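Local coordinates for B-type flagellar hook-associated protein 2 (Pseudomonas aeruginosa, PDB 5FHY) that caps the tip of the growing flagellar filament, promoting flagellin polymerization there and keeping subunits arriving through the central channel from leaking out, at residues B[156-161]-B[165-170]. Sequence-based numbering, arbitrary orientation.
Sequences PKLSDG and GYVTKA. With NA (sodium ion), chain E.
The Tyr-166 ring lies across the backbone of Lys-157: Lys-157 CA sits 3.5 Å from the ring centroid and 12° off the normal, a CH-pi contact over the face. The two residues form a single beta bridge between the loop 156-161 and strand 165-166, outermost within this chain in an antiparallel sheet beside strand 48-50. Its two hydrogen bonds straddle Lys-157, the pattern of a parallel bridge, and both use the backbone of Tyr-166. Tyr-166 N donates to Pro-156 O (2.9 Å), in the carbonyl plane; Leu-158 N donates to Tyr-166 O (2.6 Å) with a nearly straight N-H...O angle of 168°. Placing CG between the backbone N and the carbonyl carbon (chi1 65°) brings the tyrosine ring over the incoming loop. The Lys-157 side chain crosses that of Tyr-166 at about a right angle, with CB 3.5 Å from CZ. On the opposite face, CD of Lys-169 lies over the ring centre, so aliphatic carbon flanks the ring on both sides. Having no side chain, Gly-165 lets its CA come within 3.9 Å of Leu-158 CA, on the side where a beta carbon would stand.

Leu-158 points toward the strand and runs alongside Val-167, both packing on Asp-178 of a second subunit. Within the chain, Leu-158 also rests on Ala-50, while Val-167 and Thr-168 share Lys-48 of strand 48-50 as backbone partner, a classic beta bulge at the bend in the chain at Val-167. A sodium ion sits where 156-161 leads into the three-residue connection to 165-170, bound by the carbonyl oxygens of Ser-159 and Ala-163. Ser-159 O is 2.6 Å from the ion. Leu-158 CD1 approaches the sodium ion to 4.0 Å. Its other methyl, CD2, lies 3.9 Å from Val-167 CG2.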
loop_
_atom_site.group_PDB
_atom_site.type_symbol
_atom_site.label_atom_id
_atom_site.label_comp_id
_atom_site.label_asym_id
_atom_site.label_seq_id
_atom_site.Cartn_x
_atom_site.Cartn_y
_atom_site.Cartn_z
ATOM N N PRO B 156 -33.651 54.274 25.291
ATOM C CA PRO B 156 -34.071 52.943 25.735
ATOM C C PRO B 156 -33.330 51.856 24.968
ATOM O O PRO B 156 -32.654 52.177 23.998
ATOM C CB PRO B 156 -35.559 52.926 25.405
ATOM C CG PRO B 156 -35.647 53.765 24.171
ATOM C CD PRO B 156 -34.599 54.845 24.313
ATOM N N LYS B 157 -33.453 50.597 25.375
ATOM C CA LYS B 157 -32.934 49.526 24.539
ATOM C C LYS B 157 -33.816 49.452 23.301
ATOM O O LYS B 157 -35.033 49.572 23.397
ATOM C CB LYS B 157 -32.907 48.182 25.276
ATOM C CG LYS B 157 -32.389 47.036 24.406
ATOM C CD LYS B 157 -32.061 45.780 25.204
ATOM C CE LYS B 157 -31.356 44.742 24.329
ATOM N NZ LYS B 157 -30.950 43.518 25.079
ATOM N N LEU B 158 -33.193 49.272 22.143
ATOM C CA LEU B 158 -33.910 49.301 20.873
ATOM C C LEU B 158 -35.008 48.244 20.828
ATOM O O LEU B 158 -34.792 47.090 21.191
ATOM C CB LEU B 158 -32.943 49.096 19.701
ATOM C CG LEU B 158 -33.553 49.161 18.293
ATOM C CD1 LEU B 158 -34.096 50.554 17.998
ATOM C CD2 LEU B 158 -32.564 48.706 17.221
ATOM N N SER B 159 -36.191 48.661 20.396
ATOM C CA SER B 159 -37.277 47.737 20.114
ATOM C C SER B 159 -37.859 48.113 18.761
ATOM O O SER B 159 -37.469 49.128 18.180
ATOM C CB SER B 159 -38.352 47.792 21.201
ATOM O OG SER B 159 -38.945 49.078 21.261
ATOM N N ASP B 160 -38.770 47.289 18.251
ATOM C CA ASP B 160 -39.349 47.525 16.929
ATOM C C ASP B 160 -40.100 48.856 16.881
ATOM O O ASP B 160 -40.711 49.265 17.863
ATOM C CB ASP B 160 -40.276 46.372 16.528
ATOM C CG ASP B 160 -40.788 46.509 15.109
ATOM O OD1 ASP B 160 -39.996 46.913 14.232
ATOM O OD2 ASP B 160 -41.977 46.206 14.869
ATOM N N GLY B 161 -40.045 49.530 15.739
ATOM C CA GLY B 161 -40.642 50.846 15.606
ATOM C C GLY B 161 -39.621 51.842 15.093
ATOM O O GLY B 161 -38.426 51.549 15.047
ATOM N N GLY B 165 -32.916 53.769 19.740
ATOM C CA GLY B 165 -32.608 52.955 20.899
ATOM C C GLY B 165 -31.261 52.277 20.759
ATOM O O GLY B 165 -30.763 52.110 19.647
ATOM N N TYR B 166 -30.666 51.875 21.877
ATOM C CA TYR B 166 -29.368 51.213 21.822
ATOM C C TYR B 166 -29.552 49.720 21.565
ATOM O O TYR B 166 -30.562 49.135 21.950
ATOM C CB TYR B 166 -28.558 51.457 23.109
ATOM C CG TYR B 166 -29.152 50.870 24.373
ATOM C CD1 TYR B 166 -29.006 49.518 24.676
ATOM C CD2 TYR B 166 -29.820 51.678 25.289
ATOM C CE1 TYR B 166 -29.552 48.978 25.826
ATOM C CE2 TYR B 166 -30.360 51.150 26.453
ATOM C CZ TYR B 166 -30.218 49.799 26.717
ATOM O OH TYR B 166 -30.751 49.268 27.870
ATOM N N VAL B 167 -28.569 49.112 20.910
ATOM C CA VAL B 167 -28.567 47.672 20.681
ATOM C C VAL B 167 -27.741 46.986 21.767
ATOM O O VAL B 167 -28.158 45.983 22.343
ATOM C CB VAL B 167 -28.007 47.317 19.287
ATOM C CG1 VAL B 167 -27.896 45.804 19.119
ATOM C CG2 VAL B 167 -28.884 47.913 18.195
ATOM N N THR B 168 -26.564 47.537 22.041
ATOM C CA THR B 168 -25.742 47.077 23.152
ATOM C C THR B 168 -25.271 48.265 23.975
ATOM O O THR B 168 -24.979 49.330 23.427
ATOM C CB THR B 168 -24.508 46.291 22.673
ATOM O OG1 THR B 168 -23.629 47.173 21.965
ATOM C CG2 THR B 168 -24.908 45.148 21.753
ATOM N N LYS B 169 -25.189 48.083 25.289
ATOM C CA LYS B 169 -24.636 49.118 26.154
ATOM C C LYS B 169 -23.154 48.882 26.338
ATOM O O LYS B 169 -22.738 47.753 26.583
ATOM C CB LYS B 169 -25.315 49.122 27.527
ATOM C CG LYS B 169 -26.769 49.538 27.527
ATOM C CD LYS B 169 -26.944 51.047 27.483
ATOM C CE LYS B 169 -26.612 51.689 28.821
ATOM N NZ LYS B 169 -27.128 53.082 28.903
ATOM N N ALA B 170 -22.356 49.938 26.234
ATOM C CA ALA B 170 -20.947 49.822 26.574
ATOM C C ALA B 170 -20.851 49.623 28.082
ATOM O O ALA B 170 -21.504 50.327 28.851
ATOM C CB ALA B 170 -20.170 51.051 26.128
HETATM NA NA NA E . -37.904 51.671 18.020
#